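Putative uronate isomerase (Thermotoga maritima, PDB 4NAR) is a putative isomerase of the lactate racemase family and may interconvert the stereoisomers of lactate or a related hydroxy acid. Local coordinates at residues Gly150-Glu155 against Ser289-Arg294; Val184-Pro189 against Asp196-Lys201; Asn222-Glu227 against Gln258-Tyr263. One frame throughout, in Å; residues are numbered along the deposited sequence.

Strand 144-150, in the seven-stranded mixed sheet, leads into residues 150-155, which meet residues 289-294 in contact 1. This closes the widest loop and joins the Lactate racemase N-terminal family region to the region of the five-stranded parallel sheet. The other two contacts are nested inside it. Contact 2 closes first, a short loop between the end of helix 173-186 and the start of helix 198-213. Contact 3 follows in series, joining strand 217-227 to the end of helix 241-259. Contacts 2 and 3 do not touch. Contact 1 touches both, through Ile188 and Pro189 on one hand and Asn222, Met223 and His260 on the other.

Contact 1 (Gly150-Glu155 against Ser289-Arg294); sequences GTVPHE and SYKLQR. With SO4 (sulfate ion), chain C; ACT (acetate ion), chain E.
Glu155 meets the ring of Tyr290 at a slant. Its CG is 3.4 Å from CD2 of Tyr290, and the carboxylate carbon CD is equally near that atom. Carboxylate and ring planes differ by only 25°. The bend in the glutamate chain brings this about: CG sits between the backbone N and the carbonyl carbon (chi1 68°), and chi2 turns the carboxylate back. OE1 then lies 3.5 Å above the plane of the His154 ring, over its centre, while OE2 forms a salt bridge with Lys287. The edge of the His154 ring is used as well. NE2 of His154 donates an almost straight bond, 2.8 Å and 177°, to O3 of the sulfate, which Arg41 and Lys164 also bind. ND1 is hydrogen-bonded to Ser156 N. Beside this, the tail of Lys291 reaches the first segment, and its NZ makes a weak 3.4 Å hydrogen bond to Pro153 O. The stronger partner of NZ is Gly416 O. Further out, Ile188 and helix 347-357 pack against Tyr290. The sulfate probably came from the crystallisation liquor. Its histidine, lysine and arginine ligands are consistent with a pocket that can hold an anion.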
ATOM      1  N   GLY A 150       2.923   6.244   6.232  1.00 20.52           N
ATOM      2  CA  GLY A 150       1.874   5.892   7.171  1.00 22.42           C
ATOM      3  C   GLY A 150       1.776   4.395   7.388  1.00 24.98           C
ATOM      4  O   GLY A 150       1.956   3.597   6.436  1.00 17.22           O
ATOM      5  N   THR A 151       1.464   4.010   8.631  1.00 24.47           N
ATOM      6  CA  THR A 151       1.518   2.598   9.020  1.00 26.55           C
ATOM      7  C   THR A 151       0.152   2.012   9.365  1.00 25.42           C
ATOM      8  O   THR A 151      -0.574   2.532  10.230  1.00 18.40           O
ATOM      9  CB  THR A 151       2.514   2.351  10.183  1.00 24.54           C
ATOM     10  OG1 THR A 151       3.850   2.665   9.755  1.00 26.12           O
ATOM     11  CG2 THR A 151       2.453   0.903  10.653  1.00 12.57           C
ATOM     12  N   VAL A 152      -0.160   0.906   8.692  1.00 18.15           N
ATOM     13  CA  VAL A 152      -1.462   0.261   8.755  1.00 16.32           C
ATOM     14  C   VAL A 152      -1.222  -1.203   8.357  1.00 13.14           C
ATOM     15  O   VAL A 152      -0.238  -1.504   7.682  1.00 15.82           O
ATOM     16  CB  VAL A 152      -2.438   1.002   7.788  1.00 28.01           C
ATOM     17  CG1 VAL A 152      -3.305   0.047   6.977  1.00 25.07           C
ATOM     18  CG2 VAL A 152      -3.298   2.009   8.552  1.00 26.75           C
ATOM     19  N   PRO A 153      -2.082  -2.132   8.806  1.00 21.36           N
ATOM     20  CA  PRO A 153      -1.819  -3.526   8.413  1.00 18.29           C
ATOM     21  C   PRO A 153      -1.936  -3.683   6.901  1.00 16.30           C
ATOM     22  O   PRO A 153      -2.829  -3.078   6.306  1.00 14.01           O
ATOM     23  CB  PRO A 153      -2.935  -4.308   9.103  1.00 17.69           C
ATOM     24  CG  PRO A 153      -3.431  -3.403  10.195  1.00 19.08           C
ATOM     25  CD  PRO A 153      -3.260  -2.011   9.684  1.00 27.36           C
ATOM     26  N   HIS A 154      -1.056  -4.475   6.292  1.00 22.23           N
ATOM     27  CA  HIS A 154      -0.983  -4.541   4.841  1.00 11.62           C
ATOM     28  C   HIS A 154      -0.836  -5.968   4.329  1.00 25.10           C
ATOM     29  O   HIS A 154      -0.080  -6.778   4.902  1.00 19.27           O
ATOM     30  CB  HIS A 154       0.171  -3.672   4.343  1.00 14.65           C
ATOM     31  CG  HIS A 154       0.113  -3.361   2.874  1.00 19.23           C
ATOM     32  ND1 HIS A 154       0.626  -4.206   1.910  1.00 17.42           N
ATOM     33  CD2 HIS A 154      -0.368  -2.280   2.212  1.00 16.71           C
ATOM     34  CE1 HIS A 154       0.456  -3.660   0.715  1.00 16.62           C
ATOM     35  NE2 HIS A 154      -0.145  -2.494   0.870  1.00 15.95           N
ATOM     36  N   GLU A 155      -1.551  -6.248   3.235  1.00 18.92           N
ATOM     37  CA  GLU A 155      -1.666  -7.591   2.671  1.00 19.26           C
ATOM     38  C   GLU A 155      -0.364  -8.141   2.064  1.00 21.19           C
ATOM     39  O   GLU A 155      -0.236  -9.364   1.897  1.00 16.51           O
ATOM     40  CB  GLU A 155      -2.759  -7.615   1.593  1.00 18.26           C
ATOM     41  CG  GLU A 155      -2.399  -6.800   0.335  1.00 21.25           C
ATOM     42  CD  GLU A 155      -2.634  -5.282   0.515  1.00 34.10           C
ATOM     43  OE1 GLU A 155      -2.978  -4.834   1.648  1.00 37.81           O
ATOM     44  OE2 GLU A 155      -2.485  -4.523  -0.479  1.00 33.18           O
ATOM     45  N   SER A 289     -11.267  -7.557   0.363  1.00 19.95           N
ATOM     46  CA  SER A 289     -11.066  -8.992   0.557  1.00 16.94           C
ATOM     47  C   SER A 289      -9.909  -9.304   1.535  1.00 24.22           C
ATOM     48  O   SER A 289     -10.081 -10.104   2.477  1.00 24.96           O
ATOM     49  CB  SER A 289     -10.855  -9.695  -0.781  1.00 13.89           C
ATOM     50  OG  SER A 289     -10.390 -11.026  -0.600  1.00 21.46           O
ATOM     51  N   TYR A 290      -8.746  -8.668   1.332  1.00 22.18           N
ATOM     52  CA  TYR A 290      -7.559  -8.988   2.145  1.00 20.83           C
ATOM     53  C   TYR A 290      -7.817  -8.852   3.646  1.00 25.01           C
ATOM     54  O   TYR A 290      -7.323  -9.665   4.440  1.00 23.79           O
ATOM     55  CB  TYR A 290      -6.356  -8.100   1.810  1.00 16.97           C
ATOM     56  CG  TYR A 290      -6.135  -7.814   0.346  1.00 20.89           C
ATOM     57  CD1 TYR A 290      -6.333  -8.793  -0.626  1.00 14.94           C
ATOM     58  CD2 TYR A 290      -5.722  -6.553  -0.069  1.00 23.44           C
ATOM     59  CE1 TYR A 290      -6.123  -8.520  -1.960  1.00 15.65           C
ATOM     60  CE2 TYR A 290      -5.510  -6.268  -1.412  1.00 23.90           C
ATOM     61  CZ  TYR A 290      -5.714  -7.254  -2.353  1.00 19.34           C
ATOM     62  OH  TYR A 290      -5.511  -6.967  -3.688  1.00 21.97           O
ATOM     63  N   LYS A 291      -8.563  -7.819   4.041  1.00 24.59           N
ATOM     64  CA  LYS A 291      -8.751  -7.541   5.472  1.00 24.25           C
ATOM     65  C   LYS A 291      -9.644  -8.562   6.168  1.00 26.84           C
ATOM     66  O   LYS A 291      -9.758  -8.553   7.398  1.00 28.04           O
ATOM     67  CB  LYS A 291      -9.293  -6.129   5.714  1.00 22.45           C
ATOM     68  CG  LYS A 291      -8.354  -5.018   5.255  1.00 26.03           C
ATOM     69  CD  LYS A 291      -6.979  -5.170   5.879  1.00 25.70           C
ATOM     70  CE  LYS A 291      -6.390  -3.813   6.251  1.00 36.07           C
ATOM     71  NZ  LYS A 291      -6.034  -2.919   5.096  1.00 23.79           N
ATOM     72  N   LEU A 292     -10.248  -9.455   5.386  1.00 26.65           N
ATOM     73  CA  LEU A 292     -11.147 -10.459   5.938  1.00 25.06           C
ATOM     74  C   LEU A 292     -10.604 -11.892   5.825  1.00 27.89           C
ATOM     75  O   LEU A 292     -11.355 -12.855   5.992  1.00 29.61           O
ATOM     76  CB  LEU A 292     -12.519 -10.342   5.263  1.00 23.26           C
ATOM     77  CG  LEU A 292     -13.224  -8.985   5.485  1.00 26.33           C
ATOM     78  CD1 LEU A 292     -14.490  -8.828   4.628  1.00 15.70           C
ATOM     79  CD2 LEU A 292     -13.529  -8.750   6.984  1.00 22.20           C
ATOM     80  N   GLN A 293      -9.306 -12.039   5.566  1.00 26.03           N
ATOM     81  CA  GLN A 293      -8.749 -13.367   5.251  1.00 22.58           C
ATOM     82  C   GLN A 293      -7.975 -14.096   6.354  1.00 29.73           C
ATOM     83  O   GLN A 293      -7.458 -15.193   6.115  1.00 34.47           O
ATOM     84  CB  GLN A 293      -7.882 -13.306   3.990  1.00 19.13           C
ATOM     85  CG  GLN A 293      -8.675 -13.116   2.707  1.00 18.14           C
ATOM     86  CD  GLN A 293      -7.793 -13.186   1.468  1.00 21.01           C
ATOM     87  OE1 GLN A 293      -6.831 -13.979   1.403  1.00 16.68           O
ATOM     88  NE2 GLN A 293      -8.105 -12.338   0.480  1.00 17.63           N
ATOM     89  N   ARG A 294      -7.869 -13.507   7.545  1.00 31.34           N
ATOM     90  CA  ARG A 294      -7.405 -14.291   8.685  1.00 29.35           C
ATOM     91  C   ARG A 294      -8.268 -15.542   8.853  1.00 32.00           C
ATOM     92  O   ARG A 294      -9.476 -15.527   8.546  1.00 34.53           O
ATOM     93  CB  ARG A 294      -7.349 -13.456   9.961  1.00 28.32           C
ATOM     94  CG  ARG A 294      -6.055 -12.664  10.010  1.00 28.43           C
ATOM     95  CD  ARG A 294      -5.701 -12.171  11.385  1.00 25.60           C
ATOM     96  NE  ARG A 294      -4.333 -11.668  11.361  1.00 26.36           N
ATOM     97  CZ  ARG A 294      -3.811 -10.847  12.267  1.00 27.79           C
ATOM     98  NH1 ARG A 294      -4.545 -10.433  13.297  1.00 26.34           N
ATOM     99  NH2 ARG A 294      -2.552 -10.432  12.132  1.00 27.33           N
TER
HETATM  100  S   SO4 C 502      -0.943   0.625  -0.428  1.00 48.68           S
HETATM  101  O1  SO4 C 502       0.093   0.755   0.618  1.00 44.25           O
HETATM  102  O2  SO4 C 502      -0.778   1.705  -1.420  1.00 52.22           O
HETATM  103  O3  SO4 C 502      -0.870  -0.666  -1.133  1.00 38.65           O
HETATM  104  O4  SO4 C 502      -2.247   0.753   0.232  1.00 60.25           O
HETATM  105  C   ACT E 504       3.581   3.930   2.591  1.00 20.89           C
HETATM  106  O   ACT E 504       3.499   2.729   2.903  1.00 31.92           O
HETATM  107  OXT ACT E 504       3.652   4.707   3.559  1.00 16.88           O
HETATM  108  CH3 ACT E 504       3.588   4.378   1.153  1.00 37.02           C

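Contact 2 (Val184-Pro189 against Asp196-Lys201); sequences VLMGIP and DNPARK
Met186, a selenomethionine, meets Pro198 where helix 173-186 and helix 198-213 pack near each other, with the short helix 188-191 and a loop between them in the chain. Met186 ends helix 173-186, and Pro198 begins helix 198-213. The contact is small and apolar. The selenomethionine chain runs out with CG anti to the backbone N (chi1 174°) and then bends at its last torsion. This places SE and CE against one corner of the proline ring. CE is 3.8 Å from CD of Pro198, and SE is 3.9 Å from the same atom. The two side chains are roughly perpendicular. Pro198 also packs on Ala182 of helix 173-186 and Met121 of helix 115-121. Asn197 adds a lesser contact, with its CB 4.4 Å from SE of Met186. Its amide serves instead as the N-cap of helix 198-213. ND2 bonds to Thr194 OG1, which gives the amide a second hold. Just after Met186, Gly187 leaves the helix with positive phi and stands at the N-cap position of helix 188-191. At the Asn197 cap, OD1 accepts a bond from Arg200 N at 3.0 Å, with the donor tilted 32° from the carbonyl plane.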
ATOM      1  N   VAL A 184       3.150 -13.467  -1.419  1.00 22.59           N
ATOM      2  CA  VAL A 184       1.991 -14.302  -1.715  1.00 22.94           C
ATOM      3  C   VAL A 184       2.258 -15.806  -1.483  1.00 22.28           C
ATOM      4  O   VAL A 184       1.325 -16.577  -1.196  1.00 21.55           O
ATOM      5  CB  VAL A 184       1.405 -14.026  -3.123  1.00 24.43           C
ATOM      6  CG1 VAL A 184       2.153 -14.845  -4.193  1.00 19.32           C
ATOM      7  CG2 VAL A 184      -0.121 -14.314  -3.136  1.00 13.90           C
ATOM      8  N   LEU A 185       3.520 -16.216  -1.580  1.00 22.70           N
ATOM      9  CA  LEU A 185       3.881 -17.593  -1.260  1.00 23.75           C
ATOM     10  C   LEU A 185       3.603 -17.892   0.218  1.00 24.81           C
ATOM     11  O   LEU A 185       3.069 -18.951   0.549  1.00 31.40           O
ATOM     12  CB  LEU A 185       5.344 -17.864  -1.610  1.00 27.63           C
ATOM     13  CG  LEU A 185       5.686 -17.904  -3.105  1.00 30.32           C
ATOM     14  CD1 LEU A 185       7.164 -18.235  -3.291  1.00 24.95           C
ATOM     15  CD2 LEU A 185       4.804 -18.917  -3.852  1.00 26.69           C
HETATM   16  N   MSE A 186       3.956 -16.962   1.105  1.00 23.40           N
HETATM   17  CA  MSE A 186       3.525 -17.063   2.497  1.00 25.00           C
HETATM   18  C   MSE A 186       1.998 -16.897   2.580  1.00 27.82           C
HETATM   19  O   MSE A 186       1.307 -17.683   3.241  1.00 23.40           O
HETATM   20  CB  MSE A 186       4.241 -16.027   3.380  1.00 28.99           C
HETATM   21  CG  MSE A 186       3.723 -15.985   4.816  1.00 35.21           C
HETATM   22 SE   MSE A 186       4.757 -14.883   6.092  0.41 26.87          SE
HETATM   23  CE  MSE A 186       6.294 -16.084   6.331  1.00 36.05           C
ATOM     24  N   GLY A 187       1.474 -15.870   1.917  1.00 19.85           N
ATOM     25  CA  GLY A 187       0.039 -15.710   1.826  1.00 21.63           C
ATOM     26  C   GLY A 187      -0.543 -14.803   2.892  1.00 22.68           C
ATOM     27  O   GLY A 187      -0.094 -14.802   4.039  1.00 25.26           O
ATOM     28  N   ILE A 188      -1.552 -14.031   2.493  1.00 23.14           N
ATOM     29  CA  ILE A 188      -2.220 -13.073   3.374  1.00 23.21           C
ATOM     30  C   ILE A 188      -2.571 -13.599   4.773  1.00 29.31           C
ATOM     31  O   ILE A 188      -2.183 -12.956   5.771  1.00 27.28           O
ATOM     32  CB  ILE A 188      -3.469 -12.452   2.690  1.00 26.87           C
ATOM     33  CG1 ILE A 188      -3.029 -11.550   1.531  1.00 26.76           C
ATOM     34  CG2 ILE A 188      -4.346 -11.708   3.707  1.00 18.94           C
ATOM     35  CD1 ILE A 188      -4.168 -11.049   0.698  1.00 20.19           C
ATOM     36  N   PRO A 189      -3.286 -14.752   4.858  1.00 30.96           N
ATOM     37  CA  PRO A 189      -3.697 -15.209   6.201  1.00 34.55           C
ATOM     38  C   PRO A 189      -2.542 -15.261   7.207  1.00 30.51           C
ATOM     39  O   PRO A 189      -2.731 -14.819   8.337  1.00 25.11           O
ATOM     40  CB  PRO A 189      -4.265 -16.617   5.954  1.00 26.70           C
ATOM     41  CG  PRO A 189      -4.754 -16.562   4.513  1.00 22.86           C
ATOM     42  CD  PRO A 189      -3.752 -15.674   3.795  1.00 21.67           C
ATOM     43  N   ASP A 196       7.493  -8.557  10.766  1.00 28.26           N
ATOM     44  CA  ASP A 196       8.591  -9.112   9.971  1.00 29.72           C
ATOM     45  C   ASP A 196       8.054 -10.247   9.081  1.00 25.80           C
ATOM     46  O   ASP A 196       7.120 -10.955   9.477  1.00 23.83           O
ATOM     47  CB  ASP A 196       9.692  -9.629  10.907  1.00 29.95           C
ATOM     48  CG  ASP A 196      10.956 -10.069  10.156  1.00 43.26           C
ATOM     49  OD1 ASP A 196      11.808 -10.757  10.778  1.00 49.40           O
ATOM     50  OD2 ASP A 196      11.109  -9.720   8.957  1.00 40.34           O
ATOM     51  N   ASN A 197       8.644 -10.409   7.895  1.00 17.63           N
ATOM     52  CA  ASN A 197       8.143 -11.319   6.861  1.00 15.27           C
ATOM     53  C   ASN A 197       9.022 -11.186   5.610  1.00 19.29           C
ATOM     54  O   ASN A 197       9.888 -10.294   5.556  1.00 23.83           O
ATOM     55  CB  ASN A 197       6.687 -10.982   6.531  1.00 17.74           C
ATOM     56  CG  ASN A 197       6.505  -9.525   6.169  1.00 23.28           C
ATOM     57  OD1 ASN A 197       6.972  -9.063   5.113  1.00 22.47           O
ATOM     58  ND2 ASN A 197       5.827  -8.782   7.050  1.00 26.80           N
ATOM     59  N   PRO A 198       8.822 -12.061   4.600  1.00 23.82           N
ATOM     60  CA  PRO A 198       9.771 -12.017   3.470  1.00 24.90           C
ATOM     61  C   PRO A 198       9.860 -10.679   2.720  1.00 17.64           C
ATOM     62  O   PRO A 198      10.976 -10.251   2.396  1.00 22.67           O
ATOM     63  CB  PRO A 198       9.240 -13.100   2.515  1.00 25.04           C
ATOM     64  CG  PRO A 198       8.488 -14.049   3.403  1.00 29.10           C
ATOM     65  CD  PRO A 198       7.880 -13.196   4.485  1.00 26.33           C
ATOM     66  N   ALA A 199       8.717 -10.060   2.420  1.00 18.23           N
ATOM     67  CA  ALA A 199       8.694  -8.791   1.672  1.00 21.42           C
ATOM     68  C   ALA A 199       9.412  -7.686   2.444  1.00 22.02           C
ATOM     69  O   ALA A 199      10.143  -6.871   1.869  1.00 21.64           O
ATOM     70  CB  ALA A 199       7.259  -8.362   1.373  1.00 22.28           C
ATOM     71  N   ARG A 200       9.187  -7.665   3.751  1.00 14.65           N
ATOM     72  CA  ARG A 200       9.830  -6.709   4.633  1.00 16.70           C
ATOM     73  C   ARG A 200      11.377  -6.957   4.635  1.00 17.28           C
ATOM     74  O   ARG A 200      12.178  -6.011   4.591  1.00 19.37           O
ATOM     75  CB  ARG A 200       9.175  -6.842   6.015  1.00 17.91           C
ATOM     76  CG  ARG A 200       8.891  -5.557   6.772  1.00 21.32           C
ATOM     77  CD  ARG A 200       7.787  -4.666   6.162  1.00 19.16           C
ATOM     78  NE  ARG A 200       8.295  -3.299   6.103  1.00 18.07           N
ATOM     79  CZ  ARG A 200       7.587  -2.176   5.982  1.00 22.77           C
ATOM     80  NH1 ARG A 200       6.257  -2.171   5.909  1.00 19.01           N
ATOM     81  NH2 ARG A 200       8.250  -1.027   5.930  1.00 22.99           N
ATOM     82  N   LYS A 201      11.803  -8.221   4.623  1.00 23.81           N
ATOM     83  CA  LYS A 201      13.238  -8.536   4.470  1.00 24.00           C
ATOM     84  C   LYS A 201      13.838  -8.031   3.155  1.00 24.53           C
ATOM     85  O   LYS A 201      14.935  -7.454   3.146  1.00 20.90           O
ATOM     86  CB  LYS A 201      13.488 -10.041   4.573  1.00 20.31           C
ATOM     87  CG  LYS A 201      13.418 -10.594   5.993  1.00 19.37           C
ATOM     88  CD  LYS A 201      13.519 -12.128   5.977  1.00 19.89           C
ATOM     89  CE  LYS A 201      13.717 -12.685   7.382  1.00 25.22           C
ATOM     90  NZ  LYS A 201      12.498 -12.445   8.198  1.00 32.88           N
TER

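Contact 3 (Asn222-Glu227 against Gln258-Tyr263); sequences NMVYEE and QLHVKY
His260 and Tyr225 join a helix end to a strand through a side-chain-to-backbone hydrogen bond. The strand, 217-227, belongs to the mixed sheet, where it pairs antiparallel with 231-240 and parallel with 144-150. The chain runs strand, strand, helix: 217-227 and 231-240 form a beta hairpin, and helix 241-259 then packs back on the first strand. His260 is the first residue past that helix. Beyond it, strand 261-264 pairs with strand 419-422, so the contact sits where the chain leaves the mixed sheet.

The histidine CG lies anti to its own carbonyl carbon (chi1 -62°), and the ring end comes closer to the strand than the CB does. NE2 of His260 donates to Tyr225 O at 2.6 Å, with an N-H...O angle of 163°. The oxygen lies close to the ring plane, but the donor is tilted 23° from the carbonyl plane. At the other ring nitrogen, ND1 bonds to Ser256 OG of helix 241-259. With both nitrogens held, the rotation of the ring is fixed. CB of Leu259 sits over one face, nearer its rim than its centre.

Two side chains of the strand complete the contact. Val224 approaches obliquely, its CG1 4.0 Å from CE1 of His260, and it also packs on Ala252 and Leu255. The side chain of Val152 touches His260 too, which links this site to the loop after the neighbouring strand 144-150. On the other side of Tyr225 in sequence, the extended chain of Glu226 brings its carboxylate beside Leu259, and the two side chains cross nearly at right angles. The carboxylate is paired with Arg234 in a salt bridge, and Leu259 also packs on Arg234. Glu226 OE2 rests 3.4 Å from CG of Leu259 and 3.8 Å from its CD2.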
ATOM      1  N   ASN A 222       6.732   8.974  10.296  1.00 16.33           N
ATOM      2  CA  ASN A 222       5.889   7.787  10.221  1.00 14.61           C
ATOM      3  C   ASN A 222       4.579   8.015  10.999  1.00 16.97           C
ATOM      4  O   ASN A 222       4.562   8.067  12.237  1.00 13.75           O
ATOM      5  CB  ASN A 222       6.667   6.581  10.771  1.00 14.39           C
ATOM      6  CG  ASN A 222       6.053   5.235  10.370  1.00 24.30           C
ATOM      7  OD1 ASN A 222       4.845   5.135  10.095  1.00 27.91           O
ATOM      8  ND2 ASN A 222       6.891   4.190  10.328  1.00 12.38           N
HETATM    9  N   MSE A 223       3.489   8.170  10.258  1.00 17.64           N
HETATM   10  CA  MSE A 223       2.189   8.474  10.838  1.00 19.63           C
HETATM   11  C   MSE A 223       1.441   7.219  11.272  1.00 20.52           C
HETATM   12  O   MSE A 223       1.555   6.158  10.646  1.00 19.26           O
HETATM   13  CB  MSE A 223       1.323   9.189   9.804  1.00 13.07           C
HETATM   14  CG  MSE A 223       1.798  10.583   9.404  1.00 13.22           C
HETATM   15 SE   MSE A 223       0.706  11.248   7.925  0.60 21.80          SE
HETATM   16  CE  MSE A 223       1.039   9.871   6.595  1.00 12.29           C
ATOM     17  N   VAL A 224       0.654   7.351  12.335  1.00 13.82           N
ATOM     18  CA  VAL A 224      -0.342   6.341  12.685  1.00 16.58           C
ATOM     19  C   VAL A 224      -1.656   7.071  13.003  1.00 19.97           C
ATOM     20  O   VAL A 224      -1.651   8.137  13.643  1.00 24.96           O
ATOM     21  CB  VAL A 224       0.115   5.456  13.873  1.00 14.36           C
ATOM     22  CG1 VAL A 224      -0.849   4.301  14.087  1.00 17.55           C
ATOM     23  CG2 VAL A 224       1.516   4.917  13.637  1.00 17.31           C
ATOM     24  N   TYR A 225      -2.779   6.515  12.555  1.00 20.40           N
ATOM     25  CA  TYR A 225      -4.057   7.190  12.711  1.00 20.53           C
ATOM     26  C   TYR A 225      -5.218   6.201  12.708  1.00 26.26           C
ATOM     27  O   TYR A 225      -5.088   5.045  12.286  1.00 20.09           O
ATOM     28  CB  TYR A 225      -4.271   8.198  11.581  1.00 16.98           C
ATOM     29  CG  TYR A 225      -3.920   7.593  10.246  1.00 22.57           C
ATOM     30  CD1 TYR A 225      -2.623   7.682   9.755  1.00 24.14           C
ATOM     31  CD2 TYR A 225      -4.869   6.902   9.484  1.00 21.73           C
ATOM     32  CE1 TYR A 225      -2.272   7.102   8.540  1.00 28.23           C
ATOM     33  CE2 TYR A 225      -4.527   6.323   8.256  1.00 13.77           C
ATOM     34  CZ  TYR A 225      -3.224   6.424   7.796  1.00 27.70           C
ATOM     35  OH  TYR A 225      -2.849   5.865   6.589  1.00 27.17           O
ATOM     36  N   GLU A 226      -6.362   6.681  13.182  1.00 26.00           N
ATOM     37  CA  GLU A 226      -7.614   5.957  13.033  1.00 30.59           C
ATOM     38  C   GLU A 226      -8.457   6.632  11.965  1.00 23.69           C
ATOM     39  O   GLU A 226      -8.297   7.829  11.695  1.00 24.00           O
ATOM     40  CB  GLU A 226      -8.387   5.938  14.344  1.00 30.84           C
ATOM     41  CG  GLU A 226      -7.750   5.083  15.403  1.00 35.84           C
ATOM     42  CD  GLU A 226      -8.077   5.582  16.793  1.00 48.48           C
ATOM     43  OE1 GLU A 226      -8.718   6.659  16.909  1.00 55.87           O
ATOM     44  OE2 GLU A 226      -7.691   4.898  17.767  1.00 54.99           O
ATOM     45  N   GLU A 227      -9.352   5.853  11.365  1.00 28.05           N
ATOM     46  CA  GLU A 227     -10.349   6.404  10.464  1.00 34.95           C
ATOM     47  C   GLU A 227     -11.735   5.949  10.901  1.00 40.38           C
ATOM     48  O   GLU A 227     -12.054   4.755  10.841  1.00 42.75           O
ATOM     49  CB  GLU A 227     -10.084   5.980   9.020  1.00 36.59           C
ATOM     50  CG  GLU A 227     -11.142   6.494   8.066  1.00 51.35           C
ATOM     51  CD  GLU A 227     -10.655   6.534   6.633  1.00 57.76           C
ATOM     52  OE1 GLU A 227      -9.519   6.047   6.378  1.00 64.68           O
ATOM     53  OE2 GLU A 227     -11.407   7.058   5.771  1.00 52.78           O
ATOM     54  N   GLN A 258      -2.561  -2.415  17.885  1.00 26.49           N
ATOM     55  CA  GLN A 258      -3.506  -2.269  18.989  1.00 28.18           C
ATOM     56  C   GLN A 258      -4.735  -1.504  18.530  1.00 31.70           C
ATOM     57  O   GLN A 258      -5.793  -1.589  19.141  1.00 36.36           O
ATOM     58  CB  GLN A 258      -2.875  -1.485  20.139  1.00 31.30           C
ATOM     59  CG  GLN A 258      -1.795  -2.210  20.945  1.00 34.31           C
ATOM     60  CD  GLN A 258      -1.182  -1.295  22.007  1.00 49.30           C
ATOM     61  OE1 GLN A 258      -0.220  -0.558  21.736  1.00 50.46           O
ATOM     62  NE2 GLN A 258      -1.751  -1.323  23.218  1.00 54.82           N
ATOM     63  N   LEU A 259      -4.583  -0.740  17.456  1.00 30.74           N
ATOM     64  CA  LEU A 259      -5.625   0.174  17.014  1.00 20.39           C
ATOM     65  C   LEU A 259      -6.368  -0.328  15.769  1.00 24.39           C
ATOM     66  O   LEU A 259      -7.550  -0.007  15.561  1.00 24.27           O
ATOM     67  CB  LEU A 259      -4.988   1.527  16.713  1.00 23.92           C
ATOM     68  CG  LEU A 259      -5.077   2.683  17.717  1.00 29.23           C
ATOM     69  CD1 LEU A 259      -4.814   2.231  19.143  1.00 22.78           C
ATOM     70  CD2 LEU A 259      -4.110   3.773  17.308  1.00 25.21           C
ATOM     71  N   HIS A 260      -5.686  -1.107  14.933  1.00 26.10           N
ATOM     72  CA  HIS A 260      -6.238  -1.426  13.612  1.00 23.20           C
ATOM     73  C   HIS A 260      -6.806  -2.843  13.445  1.00 22.72           C
ATOM     74  O   HIS A 260      -7.145  -3.262  12.334  1.00 24.18           O
ATOM     75  CB  HIS A 260      -5.209  -1.116  12.523  1.00 23.51           C
ATOM     76  CG  HIS A 260      -4.825   0.329  12.450  1.00 24.64           C
ATOM     77  ND1 HIS A 260      -3.562   0.749  12.089  1.00 25.81           N
ATOM     78  CD2 HIS A 260      -5.544   1.458  12.671  1.00 26.43           C
ATOM     79  CE1 HIS A 260      -3.518   2.068  12.086  1.00 28.36           C
ATOM     80  NE2 HIS A 260      -4.712   2.523  12.437  1.00 31.33           N
ATOM     81  N   VAL A 261      -6.928  -3.579  14.544  1.00 23.11           N
ATOM     82  CA  VAL A 261      -7.562  -4.891  14.481  1.00 24.54           C
ATOM     83  C   VAL A 261      -8.956  -4.906  15.136  1.00 31.38           C
ATOM     84  O   VAL A 261      -9.098  -4.604  16.323  1.00 32.64           O
ATOM     85  CB  VAL A 261      -6.657  -6.001  15.068  1.00 23.45           C
ATOM     86  CG1 VAL A 261      -7.360  -7.371  15.004  1.00 30.53           C
ATOM     87  CG2 VAL A 261      -5.336  -6.056  14.321  1.00 16.44           C
ATOM     88  N   LYS A 262      -9.975  -5.235  14.336  1.00 33.70           N
ATOM     89  CA  LYS A 262     -11.334  -5.460  14.821  1.00 29.43           C
ATOM     90  C   LYS A 262     -11.547  -6.933  15.154  1.00 32.72           C
ATOM     91  O   LYS A 262     -11.160  -7.826  14.389  1.00 32.35           O
ATOM     92  CB  LYS A 262     -12.369  -5.041  13.768  1.00 38.33           C
ATOM     93  CG  LYS A 262     -12.394  -3.541  13.428  1.00 42.82           C
ATOM     94  CD  LYS A 262     -12.723  -2.691  14.650  1.00 40.39           C
ATOM     95  CE  LYS A 262     -13.108  -1.268  14.243  1.00 46.39           C
ATOM     96  NZ  LYS A 262     -13.257  -0.387  15.450  1.00 51.94           N
ATOM     97  N   TYR A 263     -12.178  -7.196  16.292  1.00 38.15           N
ATOM     98  CA  TYR A 263     -12.431  -8.578  16.693  1.00 37.89           C
ATOM     99  C   TYR A 263     -13.902  -8.932  16.587  1.00 37.36           C
ATOM    100  O   TYR A 263     -14.769  -8.108  16.886  1.00 42.59           O
ATOM    101  CB  TYR A 263     -11.904  -8.859  18.105  1.00 35.20           C
ATOM    102  CG  TYR A 263     -10.400  -8.762  18.202  1.00 37.74           C
ATOM    103  CD1 TYR A 263      -9.783  -7.559  18.536  1.00 34.27           C
ATOM    104  CD2 TYR A 263      -9.592  -9.866  17.935  1.00 39.36           C
ATOM    105  CE1 TYR A 263      -8.395  -7.461  18.614  1.00 40.12           C
ATOM    106  CE2 TYR A 263      -8.202  -9.778  18.006  1.00 41.74           C
ATOM    107  CZ  TYR A 263      -7.610  -8.571  18.346  1.00 44.53           C
ATOM    108  OH  TYR A 263      -6.235  -8.472  18.427  1.00 49.07           O
TER